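Local coordinates for sister chromatid cohesion protein (Chaetomium thermophilum, PDB 5T8V) that probably helps load cohesin onto chromatin, the chain here being the HEAT-repeat C-terminal fragment of the loader Scc2, at residues Asp32-Gln37 / Thr50-Ala55; Val78-Leu83 / Glu143-Ser148. All coordinates share one frame; numbering follows the deposited sequence.

Contact 1. Residues Asp32-Gln37 / Thr50-Ala55; sequences DRAIAQ and TEATLA
I35, which carries most of the contact with A52, is tied to its own helix through D32 O: the backbone N of I35 gives this oxygen a weak bond of 3.1 Å, and A36 N reaches the same D32 O at 2.9 Å. One carbonyl thus serves two amides in the last turn of helix 9-36, beyond which Q37 leaves helical geometry. The motif is a helix end laid on a small antiparallel hairpin, strands 44-46 and 52-54, in the N-terminal part of this HEAT-repeat fragment. No hydrogen bond joins the two segments, and the 147 Å² they bury is gained mainly by apolar contact. I35 CG1 lies beside its backbone N and anti to the carbonyl carbon (chi1 -67°), which brings it to 3.6 Å from A52 CB. The chain then runs on extended, with CD1 anti to CA (chi2 176°), which carries the terminal methyl on past A52 CB, close to the backbone of T50. One residue earlier, A34 also points its CB toward the strand, and A34 CB meets A52 CB at 4.3 Å. The A52 methyl is therefore approached by two consecutive helix residues, and V31 of the same helix touches it too. The CB of T53 points away from the helix end, and its side chain touches S92 and A93 of helix 81-96, while its backbone pairs with I45. Strand 52-54 thus has side-chain contacts with both helix 9-36 and helix 81-96. At its outer end the contact finishes with a methyl against a backbone carbonyl, I35 CD1 lying 3.8 Å from T50 O.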
loop_
_atom_site.group_PDB
_atom_site.type_symbol
_atom_site.label_atom_id
_atom_site.label_comp_id
_atom_site.label_asym_id
_atom_site.label_seq_id
_atom_site.Cartn_x
_atom_site.Cartn_y
_atom_site.Cartn_z
ATOM N N ASP A 32 -6.875 25.331 79.650
ATOM C CA ASP A 32 -6.644 25.768 81.025
ATOM C C ASP A 32 -6.496 24.572 81.955
ATOM O O ASP A 32 -5.567 24.513 82.769
ATOM C CB ASP A 32 -7.788 26.671 81.492
ATOM C CG ASP A 32 -7.676 28.082 80.956
ATOM O OD1 ASP A 32 -6.547 28.614 80.903
ATOM O OD2 ASP A 32 -8.719 28.662 80.588
ATOM N N ARG A 33 -7.409 23.604 81.848
ATOM C CA ARG A 33 -7.321 22.410 82.681
ATOM C C ARG A 33 -6.041 21.637 82.396
ATOM O O ARG A 33 -5.424 21.082 83.313
ATOM C CB ARG A 33 -8.541 21.522 82.449
ATOM C CG ARG A 33 -8.666 20.365 83.427
ATOM C CD ARG A 33 -9.461 19.225 82.820
ATOM N NE ARG A 33 -10.625 19.705 82.078
ATOM C CZ ARG A 33 -11.392 18.938 81.310
ATOM N NH1 ARG A 33 -11.125 17.645 81.173
ATOM N NH2 ARG A 33 -12.427 19.467 80.673
ATOM N N ALA A 34 -5.626 21.586 81.130
ATOM C CA ALA A 34 -4.413 20.864 80.772
ATOM C C ALA A 34 -3.154 21.565 81.266
ATOM O O ALA A 34 -2.106 20.922 81.362
ATOM C CB ALA A 34 -4.340 20.676 79.257
ATOM N N ILE A 35 -3.227 22.858 81.567
ATOM C CA ILE A 35 -2.083 23.578 82.124
ATOM C C ILE A 35 -2.066 23.488 83.644
ATOM O O ILE A 35 -1.041 23.152 84.243
ATOM C CB ILE A 35 -2.091 25.046 81.645
ATOM C CG1 ILE A 35 -1.842 25.105 80.134
ATOM C CG2 ILE A 35 -1.033 25.867 82.396
ATOM C CD1 ILE A 35 -1.931 26.502 79.534
ATOM N N ALA A 36 -3.193 23.798 84.287
ATOM C CA ALA A 36 -3.309 23.657 85.733
ATOM C C ALA A 36 -2.817 22.277 86.143
ATOM O O ALA A 36 -1.764 22.145 86.776
ATOM C CB ALA A 36 -4.753 23.875 86.186
ATOM N N GLN A 37 -3.573 21.245 85.782
ATOM C CA GLN A 37 -3.070 19.884 85.877
ATOM C C GLN A 37 -1.961 19.690 84.851
ATOM O O GLN A 37 -2.062 20.156 83.713
ATOM C CB GLN A 37 -4.196 18.881 85.629
ATOM C CG GLN A 37 -5.443 19.103 86.481
ATOM C CD GLN A 37 -6.660 18.368 85.946
ATOM O OE1 GLN A 37 -7.787 18.848 86.066
ATOM N NE2 GLN A 37 -6.442 17.199 85.352
ATOM N N THR A 50 3.785 25.969 80.642
ATOM C CA THR A 50 3.198 27.219 80.185
ATOM C C THR A 50 2.424 27.081 78.883
ATOM O O THR A 50 1.521 27.888 78.638
ATOM C CB THR A 50 4.285 28.293 80.001
ATOM O OG1 THR A 50 3.670 29.564 79.756
ATOM C CG2 THR A 50 5.213 27.947 78.837
ATOM N N GLU A 51 2.739 26.088 78.055
ATOM C CA GLU A 51 2.066 25.864 76.786
ATOM C C GLU A 51 1.244 24.583 76.838
ATOM O O GLU A 51 1.530 23.666 77.613
ATOM C CB GLU A 51 3.075 25.780 75.636
ATOM C CG GLU A 51 3.549 27.127 75.120
ATOM C CD GLU A 51 4.562 26.995 73.997
ATOM O OE1 GLU A 51 5.573 27.729 74.015
ATOM O OE2 GLU A 51 4.350 26.149 73.101
ATOM N N ALA A 52 0.212 24.534 75.997
ATOM C CA ALA A 52 -0.644 23.361 75.871
ATOM C C ALA A 52 -1.546 23.537 74.657
ATOM O O ALA A 52 -2.282 24.525 74.563
ATOM C CB ALA A 52 -1.471 23.148 77.139
ATOM N N THR A 53 -1.498 22.591 73.725
ATOM C CA THR A 53 -2.106 22.773 72.417
ATOM C C THR A 53 -3.433 22.024 72.327
ATOM O O THR A 53 -3.857 21.335 73.254
ATOM C CB THR A 53 -1.145 22.310 71.322
ATOM O OG1 THR A 53 -0.843 20.922 71.506
ATOM C CG2 THR A 53 0.143 23.120 71.368
ATOM N N LEU A 54 -4.103 22.178 71.187
ATOM C CA LEU A 54 -5.344 21.468 70.915
ATOM C C LEU A 54 -5.041 20.185 70.155
ATOM O O LEU A 54 -4.193 20.165 69.258
ATOM C CB LEU A 54 -6.302 22.347 70.108
ATOM C CG LEU A 54 -6.761 23.648 70.775
ATOM C CD1 LEU A 54 -7.539 24.506 69.794
ATOM C CD2 LEU A 54 -7.606 23.365 72.007
ATOM N N ALA A 55 -5.732 19.111 70.523
ATOM C CA ALA A 55 -5.508 17.827 69.879
ATOM C C ALA A 55 -6.095 17.824 68.468
ATOM O O ALA A 55 -6.910 18.672 68.100
ATOM C CB ALA A 55 -6.116 16.698 70.706
#

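Contact 2. Residues Val78-Leu83 / Glu143-Ser148; sequences VPLDDL and EKQLYS
Two short turns face each other here, with the CA atoms of L80 and E143 8.2 Å apart and those of L83 and L146 7.5 Å apart. Segment 78-83 turns through a backbone bond from L83 N to L80 O, 2.7 Å long, whereas 144-146 is a 3-10 turn with only weak internal bonds. No hydrogen bond crosses directly, and the 210 Å² buried is centred on L80. Its CG stands anti to the backbone N (chi1 172°), which carries both methyls across to the opposing turn. CD1 does most of the touching: L80 CD1 lies 3.7 Å from E143 CG and an equal 3.7 Å from L146 CD2. The L80 and E143 side chains run past each other in opposite directions, and the methyls of L80 rest on E143 CB and CG, the aliphatic part of the glutamate. The E143 chain is bent at chi2 (88°), and its carboxylate forms a salt bridge through OE2 with R141. L146 crosses L80 at a slant, and the same methyl that meets L80 also reaches the second leucine, with L146 CD2 3.9 Å from L83 CB. Shortening L146 to an alanine would probably leave L80 CD1 and L83 CB without their common apolar partner and open a gap between the turns. R141 adds a polar link, because its NH1 bonds V78 O while its NH2 holds E143; its side chain is also touched by L80 and L146. Beyond the turn, S148 OG bonds A151 N as the N-cap of helix 149-172. The arrangement is an inter-helix loop, with a 3-10 turn between helices 120-136 and 149-172, packed by leucines on the start of helix 81-96 in the mainly helical N-terminal part of the fragment.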
loop_
_atom_site.group_PDB
_atom_site.type_symbol
_atom_site.label_atom_id
_atom_site.label_comp_id
_atom_site.label_asym_id
_atom_site.label_seq_id
_atom_site.Cartn_x
_atom_site.Cartn_y
_atom_site.Cartn_z
ATOM N N VAL A 78 -17.787 36.338 65.053
ATOM C CA VAL A 78 -16.935 35.641 66.014
ATOM C C VAL A 78 -16.035 36.663 66.700
ATOM O O VAL A 78 -15.369 37.451 66.013
ATOM C CB VAL A 78 -16.105 34.541 65.333
ATOM C CG1 VAL A 78 -15.044 33.983 66.287
ATOM C CG2 VAL A 78 -17.015 33.426 64.848
ATOM N N PRO A 79 -15.972 36.693 68.030
ATOM C CA PRO A 79 -15.098 37.662 68.700
ATOM C C PRO A 79 -13.667 37.563 68.195
ATOM O O PRO A 79 -13.073 36.484 68.157
ATOM C CB PRO A 79 -15.208 37.273 70.178
ATOM C CG PRO A 79 -16.529 36.607 70.294
ATOM C CD PRO A 79 -16.743 35.891 68.994
ATOM N N LEU A 80 -13.117 38.708 67.793
ATOM C CA LEU A 80 -11.738 38.746 67.316
ATOM C C LEU A 80 -10.771 38.274 68.393
ATOM O O LEU A 80 -9.939 37.391 68.153
ATOM C CB LEU A 80 -11.388 40.165 66.868
ATOM C CG LEU A 80 -9.924 40.439 66.510
ATOM C CD1 LEU A 80 -9.559 39.766 65.196
ATOM C CD2 LEU A 80 -9.664 41.934 66.460
ATOM N N ASP A 81 -10.874 38.849 69.595
ATOM C CA ASP A 81 -9.860 38.636 70.624
ATOM C C ASP A 81 -9.614 37.160 70.909
ATOM O O ASP A 81 -8.489 36.778 71.252
ATOM C CB ASP A 81 -10.265 39.358 71.912
ATOM C CG ASP A 81 -9.599 40.714 72.056
ATOM O OD1 ASP A 81 -9.169 41.282 71.031
ATOM O OD2 ASP A 81 -9.509 41.214 73.198
ATOM N N ASP A 82 -10.636 36.314 70.776
ATOM C CA ASP A 82 -10.476 34.890 71.041
ATOM C C ASP A 82 -10.236 34.078 69.770
ATOM O O ASP A 82 -10.231 32.844 69.828
ATOM C CB ASP A 82 -11.686 34.349 71.814
ATOM C CG ASP A 82 -12.981 34.412 71.026
ATOM O OD1 ASP A 82 -12.941 34.381 69.779
ATOM O OD2 ASP A 82 -14.051 34.482 71.669
ATOM N N LEU A 83 -10.042 34.738 68.628
ATOM C CA LEU A 83 -9.509 34.074 67.443
ATOM C C LEU A 83 -7.991 34.183 67.383
ATOM O O LEU A 83 -7.318 33.250 66.931
ATOM C CB LEU A 83 -10.122 34.668 66.171
ATOM C CG LEU A 83 -11.441 34.057 65.686
ATOM C CD1 LEU A 83 -12.028 34.890 64.558
ATOM C CD2 LEU A 83 -11.244 32.622 65.226
ATOM N N GLU A 143 -9.279 42.146 59.792
ATOM C CA GLU A 143 -8.313 42.385 60.855
ATOM C C GLU A 143 -6.954 41.804 60.484
ATOM O O GLU A 143 -6.853 40.683 59.976
ATOM C CB GLU A 143 -8.801 41.776 62.168
ATOM C CG GLU A 143 -10.044 42.438 62.739
ATOM C CD GLU A 143 -11.332 41.835 62.218
ATOM O OE1 GLU A 143 -11.273 41.020 61.274
ATOM O OE2 GLU A 143 -12.406 42.177 62.757
ATOM N N LYS A 144 -5.899 42.579 60.745
ATOM C CA LYS A 144 -4.551 42.159 60.383
ATOM C C LYS A 144 -4.018 41.060 61.294
ATOM O O LYS A 144 -3.125 40.311 60.883
ATOM C CB LYS A 144 -3.603 43.360 60.414
ATOM C CG LYS A 144 -4.031 44.519 59.524
ATOM C CD LYS A 144 -3.989 44.151 58.047
ATOM C CE LYS A 144 -4.363 45.338 57.171
ATOM N NZ LYS A 144 -4.249 45.029 55.719
ATOM N N GLN A 145 -4.543 40.944 62.516
ATOM C CA GLN A 145 -4.063 39.927 63.443
ATOM C C GLN A 145 -4.497 38.519 63.054
ATOM O O GLN A 145 -4.063 37.558 63.696
ATOM C CB GLN A 145 -4.551 40.231 64.862
ATOM C CG GLN A 145 -4.185 41.618 65.370
ATOM C CD GLN A 145 -5.305 42.624 65.184
ATOM O OE1 GLN A 145 -6.056 42.565 64.211
ATOM N NE2 GLN A 145 -5.427 43.551 66.126
ATOM N N LEU A 146 -5.342 38.375 62.032
ATOM C CA LEU A 146 -5.817 37.074 61.584
ATOM C C LEU A 146 -5.043 36.543 60.389
ATOM O O LEU A 146 -5.318 35.428 59.935
ATOM C CB LEU A 146 -7.309 37.151 61.239
ATOM C CG LEU A 146 -8.235 37.630 62.361
ATOM C CD1 LEU A 146 -9.678 37.646 61.886
ATOM C CD2 LEU A 146 -8.092 36.760 63.604
ATOM N N TYR A 147 -4.081 37.305 59.873
ATOM C CA TYR A 147 -3.256 36.890 58.748
ATOM C C TYR A 147 -1.795 36.946 59.165
ATOM O O TYR A 147 -1.347 37.948 59.732
ATOM C CB TYR A 147 -3.494 37.786 57.530
ATOM C CG TYR A 147 -4.925 37.788 57.040
ATOM C CD1 TYR A 147 -5.883 38.598 57.637
ATOM C CD2 TYR A 147 -5.315 36.984 55.978
ATOM C CE1 TYR A 147 -7.191 38.603 57.192
ATOM C CE2 TYR A 147 -6.620 36.983 55.525
ATOM C CZ TYR A 147 -7.553 37.794 56.135
ATOM O OH TYR A 147 -8.853 37.794 55.683
ATOM N N SER A 148 -1.058 35.871 58.892
ATOM C CA SER A 148 0.368 35.816 59.193
ATOM C C SER A 148 1.070 35.033 58.098
ATOM O O SER A 148 0.716 33.880 57.831
ATOM C CB SER A 148 0.628 35.172 60.558
ATOM O OG SER A 148 0.503 33.763 60.488
#

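Contacts 1 and 2 follow one another along the chain, the first closing before the second opens. Their centres are 21 Å apart and their nearest atoms about 9 Å, so they do not touch. Helices connect them instead. Helix 81-96 supplies L83 to contact 2 near its start, while further along it L86, S92 and A93 meet the hairpin strand of contact 1. Helix 9-36 ends in contact 1 and, through L20, K21, L24 and F28, packs on V78, P79 and D82 of contact 2. Both centres lie far out on the same side of the chain, about 82 and 75 Å from its centre, at the N-terminal end of the elongated fragment.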